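Local coordinates for putative lipoprotein (Bacteroides thetaiotaomicron, PDB 4Q1Z) that is of unknown function but is a putative two-domain lipoprotein of the DUF4876 family, at residues V311-E317 against D330-W335; E112-C116 against S260-Y266. One frame throughout, in Å; residues are numbered along the deposited sequence.

In the fold
Interaction 2 comes first along the chain and closes before interaction 1 begins. Their centres lie about 10 Å apart, on the same side of the chain's centre. Both reach the same mixed sheet, in which strands 307-312 and 265-269 are antiparallel neighbours. V311 N probably donates to Y266 O (2.9 Å), and A313 N to G264 O (3.0 Å). Strand 108-114 belongs to that sheet, but several strands further along its order. Interaction 2 joins I113 and the residues just after strand 108-114 to Y266 and the turn before it. Interaction 1 ties a later loop to strand 307-312 and the residues after it. W335 CA packs against Y115 OH (3.6 Å), so the two contacts touch.

Interaction 1 of 2, residues V311-E317 against D330-W335; sequences VEAVNNE and DAGITW
E312 and V314 bracket T334 with two backbone hydrogen bonds. T334 N donates to E312 O (2.9 Å), and V314 N donates to T334 O (2.9 Å). At one end, D330 OD2 accepts from E312 N (2.7 Å) on its anti side, 19° out of the carboxylate plane. D330 OD1 accepts from G332 N (3.1 Å), which comes from above the carboxylate plane; this makes an Asx turn. The carboxylate is held through both oxygens, and S374 is a further partner of OD2. At the other end, E317 CB makes a CH-pi contact over one face of the W335 indole, 3.9 Å from the centroid of the six-membered ring. The indole edge points to a water, which accepts from W335 NE1 and donates to E317 OE2. W335 also makes a cation-pi contact with R380. Between these ends, V314 CG2 packs on I333 CB at 3.7 Å. With CG anti to the backbone N (chi1 -179°), E312 lays CG beside I333 CG2 (3.8 Å). Its carboxylate forms salt bridges with K323 and R324. The arrangement is a single parallel beta bridge, A313 with T334, that pins a loop beside outermost strand 307-312 and the residues after it.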
loop_
_atom_site.group_PDB
_atom_site.type_symbol
_atom_site.label_atom_id
_atom_site.label_comp_id
_atom_site.label_asym_id
_atom_site.label_seq_id
_atom_site.Cartn_x
_atom_site.Cartn_y
_atom_site.Cartn_z
ATOM N N VAL A 311 3.091 -0.781 -8.360
ATOM C CA VAL A 311 3.522 0.563 -8.789
ATOM C C VAL A 311 4.506 0.433 -9.954
ATOM O O VAL A 311 5.600 -0.128 -9.796
ATOM C CB VAL A 311 4.128 1.422 -7.634
ATOM C CG1 VAL A 311 4.505 2.832 -8.119
ATOM C CG2 VAL A 311 3.170 1.500 -6.454
ATOM N N GLU A 312 4.135 0.999 -11.109
ATOM C CA GLU A 312 4.987 0.998 -12.305
ATOM C C GLU A 312 5.791 2.279 -12.386
ATOM O O GLU A 312 5.278 3.281 -12.879
ATOM C CB GLU A 312 4.143 0.822 -13.590
ATOM C CG GLU A 312 4.945 0.776 -14.880
ATOM C CD GLU A 312 5.051 -0.597 -15.506
ATOM O OE1 GLU A 312 3.985 -1.187 -15.794
ATOM O OE2 GLU A 312 6.189 -1.072 -15.741
ATOM N N ALA A 313 7.067 2.250 -11.959
ATOM C CA ALA A 313 7.905 3.436 -12.153
ATOM C C ALA A 313 8.765 3.203 -13.383
ATOM O O ALA A 313 9.093 2.047 -13.723
ATOM C CB ALA A 313 8.740 3.764 -10.924
ATOM N N VAL A 314 9.010 4.302 -14.129
ATOM C CA VAL A 314 9.754 4.326 -15.392
ATOM C C VAL A 314 10.671 5.563 -15.430
ATOM O O VAL A 314 10.590 6.423 -14.544
ATOM C CB VAL A 314 8.816 4.288 -16.633
ATOM C CG1 VAL A 314 8.059 2.959 -16.758
ATOM C CG2 VAL A 314 7.876 5.489 -16.668
ATOM N N ASN A 315 11.554 5.621 -16.456
ATOM C CA ASN A 315 12.558 6.655 -16.717
ATOM C C ASN A 315 11.973 8.055 -16.737
ATOM O O ASN A 315 12.496 8.938 -16.076
ATOM C CB ASN A 315 13.258 6.399 -18.067
ATOM C CG ASN A 315 13.929 5.065 -18.262
ATOM O OD1 ASN A 315 13.375 3.995 -18.006
ATOM N ND2 ASN A 315 15.113 5.104 -18.820
ATOM N N ASN A 316 10.914 8.258 -17.536
ATOM C CA ASN A 316 10.231 9.538 -17.743
ATOM C C ASN A 316 8.873 9.302 -18.377
ATOM O O ASN A 316 8.465 8.152 -18.506
ATOM C CB ASN A 316 11.073 10.482 -18.609
ATOM C CG ASN A 316 11.740 9.817 -19.766
ATOM O OD1 ASN A 316 11.097 9.224 -20.623
ATOM N ND2 ASN A 316 13.060 9.839 -19.767
ATOM N N GLU A 317 8.181 10.374 -18.787
ATOM C CA GLU A 317 6.838 10.297 -19.370
ATOM C C GLU A 317 6.786 9.620 -20.773
ATOM O O GLU A 317 5.681 9.349 -21.265
ATOM C CB GLU A 317 6.174 11.683 -19.425
ATOM C CG GLU A 317 7.045 12.814 -19.958
ATOM C CD GLU A 317 7.908 13.522 -18.930
ATOM O OE1 GLU A 317 9.007 13.003 -18.625
ATOM O OE2 GLU A 317 7.499 14.606 -18.450
ATOM N N ASP A 330 -1.762 -1.926 -12.466
ATOM C CA ASP A 330 -1.356 -0.546 -12.683
ATOM C C ASP A 330 -1.483 -0.231 -14.175
ATOM O O ASP A 330 -0.728 -0.770 -14.961
ATOM C CB ASP A 330 0.065 -0.252 -12.146
ATOM C CG ASP A 330 0.440 1.227 -12.065
ATOM O OD1 ASP A 330 -0.344 2.081 -12.568
ATOM O OD2 ASP A 330 1.523 1.531 -11.529
ATOM N N ALA A 331 -2.480 0.594 -14.555
ATOM C CA ALA A 331 -2.772 1.006 -15.935
ATOM C C ALA A 331 -1.835 2.117 -16.408
ATOM O O ALA A 331 -1.795 2.428 -17.591
ATOM C CB ALA A 331 -4.214 1.486 -16.032
ATOM N N GLY A 332 -1.085 2.694 -15.496
ATOM C CA GLY A 332 -0.191 3.786 -15.819
ATOM C C GLY A 332 1.272 3.562 -15.518
ATOM O O GLY A 332 1.752 2.421 -15.424
ATOM N N ILE A 333 1.992 4.707 -15.461
ATOM C CA ILE A 333 3.427 4.878 -15.224
ATOM C C ILE A 333 3.659 6.119 -14.375
ATOM O O ILE A 333 2.992 7.144 -14.581
ATOM C CB ILE A 333 4.225 4.992 -16.561
ATOM C CG1 ILE A 333 3.689 6.115 -17.507
ATOM C CG2 ILE A 333 4.337 3.660 -17.273
ATOM C CD1 ILE A 333 4.802 6.952 -18.278
ATOM N N THR A 334 4.628 6.043 -13.465
ATOM C CA THR A 334 5.075 7.157 -12.597
ATOM C C THR A 334 6.575 7.303 -12.826
ATOM O O THR A 334 7.170 6.408 -13.419
ATOM C CB THR A 334 4.653 6.987 -11.124
ATOM O OG1 THR A 334 4.854 8.228 -10.447
ATOM C CG2 THR A 334 5.380 5.865 -10.419
ATOM N N TRP A 335 7.170 8.440 -12.461
ATOM C CA TRP A 335 8.591 8.716 -12.744
ATOM C C TRP A 335 9.073 9.919 -11.956
ATOM O O TRP A 335 8.270 10.607 -11.328
ATOM C CB TRP A 335 8.805 8.983 -14.277
ATOM C CG TRP A 335 8.112 10.225 -14.785
ATOM C CD1 TRP A 335 8.612 11.498 -14.793
ATOM C CD2 TRP A 335 6.748 10.327 -15.236
ATOM N NE1 TRP A 335 7.651 12.386 -15.230
ATOM C CE2 TRP A 335 6.498 11.696 -15.515
ATOM C CE3 TRP A 335 5.712 9.396 -15.434
ATOM C CZ2 TRP A 335 5.264 12.149 -16.022
ATOM C CZ3 TRP A 335 4.480 9.849 -15.897
ATOM C CH2 TRP A 335 4.271 11.206 -16.210
HETATM O O HOH W 1 7.499 15.631 -15.709
#

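Interaction 2 of 2, residues E112-C116 against S260-Y266; sequences EIYYC and SVFGGAY
Y115 makes a CH-pi contact through one ring face with G263, whose CA sits 3.9 Å from the ring centroid and 29° off the normal. V261 O lies at the edge of the same ring, in its plane. The Y266 ring has G264 O over one face, 3.2 Å above the plane and toward the rim, and meets Y132 edge-to-face. The motif is a type I beta turn, S260 to G263, that leads into strand 265-269 and packs on the residues that follow strand 108-114. G263 N donates to S260 O and closes it. G263 has a positive phi (107°), where a side chain would crowd the preceding carbonyl oxygen. Y115 CG lies between the backbone N and the carbonyl carbon (chi1 59°), which turns the ring face to G263 CA. Y266 crosses Y115 at about a right angle, with Y266 OH 3.3 Å from Y115 CB. Y266 OH accepts from G264 N (3.0 Å), which holds the phenol end of the ring in place. I113 slides past Y266, its CD1 3.8 Å from Y266 CD2, in apolar contact. With an alanine in place of Y115, G263 CA would probably lose its aromatic face and a gap open beneath the turn. Across the contact, C116 CB comes within 3.4 Å of V261 O. V261 CA-H points almost straight at Y115 O, 3.5 Å from V261 CA.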
loop_
_atom_site.group_PDB
_atom_site.type_symbol
_atom_site.label_atom_id
_atom_site.label_comp_id
_atom_site.label_asym_id
_atom_site.label_seq_id
_atom_site.Cartn_x
_atom_site.Cartn_y
_atom_site.Cartn_z
ATOM N N GLU A 112 4.894 5.705 -0.136
ATOM C CA GLU A 112 6.021 6.498 -0.594
ATOM C C GLU A 112 7.101 5.549 -1.028
ATOM O O GLU A 112 7.316 4.541 -0.344
ATOM C CB GLU A 112 6.509 7.431 0.540
ATOM C CG GLU A 112 7.687 8.331 0.166
ATOM C CD GLU A 112 7.531 9.807 0.491
ATOM O OE1 GLU A 112 6.555 10.175 1.183
ATOM O OE2 GLU A 112 8.380 10.600 0.025
ATOM N N ILE A 113 7.773 5.861 -2.171
ATOM C CA ILE A 113 8.874 5.078 -2.745
ATOM C C ILE A 113 10.010 6.018 -3.214
ATOM O O ILE A 113 9.757 7.000 -3.924
ATOM C CB ILE A 113 8.385 4.139 -3.920
ATOM C CG1 ILE A 113 7.207 3.214 -3.488
ATOM C CG2 ILE A 113 9.559 3.325 -4.500
ATOM C CD1 ILE A 113 6.475 2.440 -4.630
ATOM N N TYR A 114 11.265 5.700 -2.824
ATOM C CA TYR A 114 12.446 6.451 -3.247
ATOM C C TYR A 114 13.442 5.451 -3.815
ATOM O O TYR A 114 13.831 4.528 -3.113
ATOM C CB TYR A 114 12.996 7.287 -2.098
ATOM C CG TYR A 114 14.347 7.922 -2.355
ATOM C CD1 TYR A 114 14.583 8.680 -3.506
ATOM C CD2 TYR A 114 15.364 7.837 -1.412
ATOM C CE1 TYR A 114 15.811 9.302 -3.721
ATOM C CE2 TYR A 114 16.595 8.440 -1.626
ATOM C CZ TYR A 114 16.820 9.158 -2.787
ATOM O OH TYR A 114 18.043 9.744 -2.981
ATOM N N TYR A 115 13.798 5.592 -5.112
ATOM C CA TYR A 115 14.617 4.607 -5.846
ATOM C C TYR A 115 15.782 5.132 -6.713
ATOM O O TYR A 115 16.605 4.315 -7.144
ATOM C CB TYR A 115 13.689 3.819 -6.814
ATOM C CG TYR A 115 12.944 4.673 -7.833
ATOM C CD1 TYR A 115 13.571 5.108 -9.002
ATOM C CD2 TYR A 115 11.598 4.998 -7.657
ATOM C CE1 TYR A 115 12.911 5.925 -9.916
ATOM C CE2 TYR A 115 10.916 5.786 -8.584
ATOM C CZ TYR A 115 11.575 6.238 -9.722
ATOM O OH TYR A 115 10.932 7.009 -10.663
ATOM N N CYS A 116 15.814 6.427 -7.057
ATOM C CA CYS A 116 16.756 6.885 -8.085
ATOM C C CYS A 116 18.191 7.171 -7.573
ATOM O O CYS A 116 19.090 7.471 -8.382
ATOM C CB CYS A 116 16.187 8.078 -8.844
ATOM S SG CYS A 116 16.151 9.604 -7.876
ATOM N N SER A 260 16.080 -0.786 -10.236
ATOM C CA SER A 260 16.427 0.210 -11.266
ATOM C C SER A 260 16.336 1.665 -10.757
ATOM O O SER A 260 15.277 2.094 -10.277
ATOM C CB SER A 260 15.525 0.039 -12.486
ATOM O OG SER A 260 16.112 0.597 -13.646
ATOM N N VAL A 261 17.459 2.416 -10.867
ATOM C CA VAL A 261 17.533 3.841 -10.502
ATOM C C VAL A 261 16.714 4.654 -11.570
ATOM O O VAL A 261 16.410 5.833 -11.360
ATOM C CB VAL A 261 18.991 4.364 -10.292
ATOM C CG1 VAL A 261 19.702 3.611 -9.158
ATOM C CG2 VAL A 261 19.815 4.313 -11.580
ATOM N N PHE A 262 16.299 3.988 -12.676
ATOM C CA PHE A 262 15.418 4.564 -13.694
ATOM C C PHE A 262 13.943 4.317 -13.392
ATOM O O PHE A 262 13.111 4.677 -14.196
ATOM C CB PHE A 262 15.705 3.944 -15.057
ATOM C CG PHE A 262 17.029 4.292 -15.667
ATOM C CD1 PHE A 262 17.246 5.546 -16.227
ATOM C CD2 PHE A 262 18.050 3.352 -15.726
ATOM C CE1 PHE A 262 18.479 5.867 -16.813
ATOM C CE2 PHE A 262 19.278 3.663 -16.325
ATOM C CZ PHE A 262 19.483 4.918 -16.868
ATOM N N GLY A 263 13.624 3.645 -12.300
ATOM C CA GLY A 263 12.264 3.262 -11.968
ATOM C C GLY A 263 12.085 1.777 -12.170
ATOM O O GLY A 263 12.373 1.231 -13.248
ATOM N N GLY A 264 11.648 1.124 -11.103
ATOM C CA GLY A 264 11.354 -0.303 -11.101
ATOM C C GLY A 264 9.862 -0.529 -11.036
ATOM O O GLY A 264 9.104 0.423 -10.828
ATOM N N ALA A 265 9.435 -1.788 -11.267
ATOM C CA ALA A 265 8.043 -2.224 -11.169
ATOM C C ALA A 265 7.940 -3.030 -9.859
ATOM O O ALA A 265 8.616 -4.051 -9.708
ATOM C CB ALA A 265 7.645 -3.040 -12.391
ATOM N N TYR A 266 7.203 -2.486 -8.871
ATOM C CA TYR A 266 7.100 -3.031 -7.499
ATOM C C TYR A 266 5.755 -3.645 -7.226
ATOM O O TYR A 266 4.741 -3.060 -7.578
ATOM C CB TYR A 266 7.348 -1.888 -6.466
ATOM C CG TYR A 266 8.479 -0.955 -6.865
ATOM C CD1 TYR A 266 9.808 -1.392 -6.857
ATOM C CD2 TYR A 266 8.220 0.341 -7.306
ATOM C CE1 TYR A 266 10.847 -0.561 -7.277
ATOM C CE2 TYR A 266 9.265 1.200 -7.684
ATOM C CZ TYR A 266 10.575 0.731 -7.697
ATOM O OH TYR A 266 11.618 1.533 -8.100
#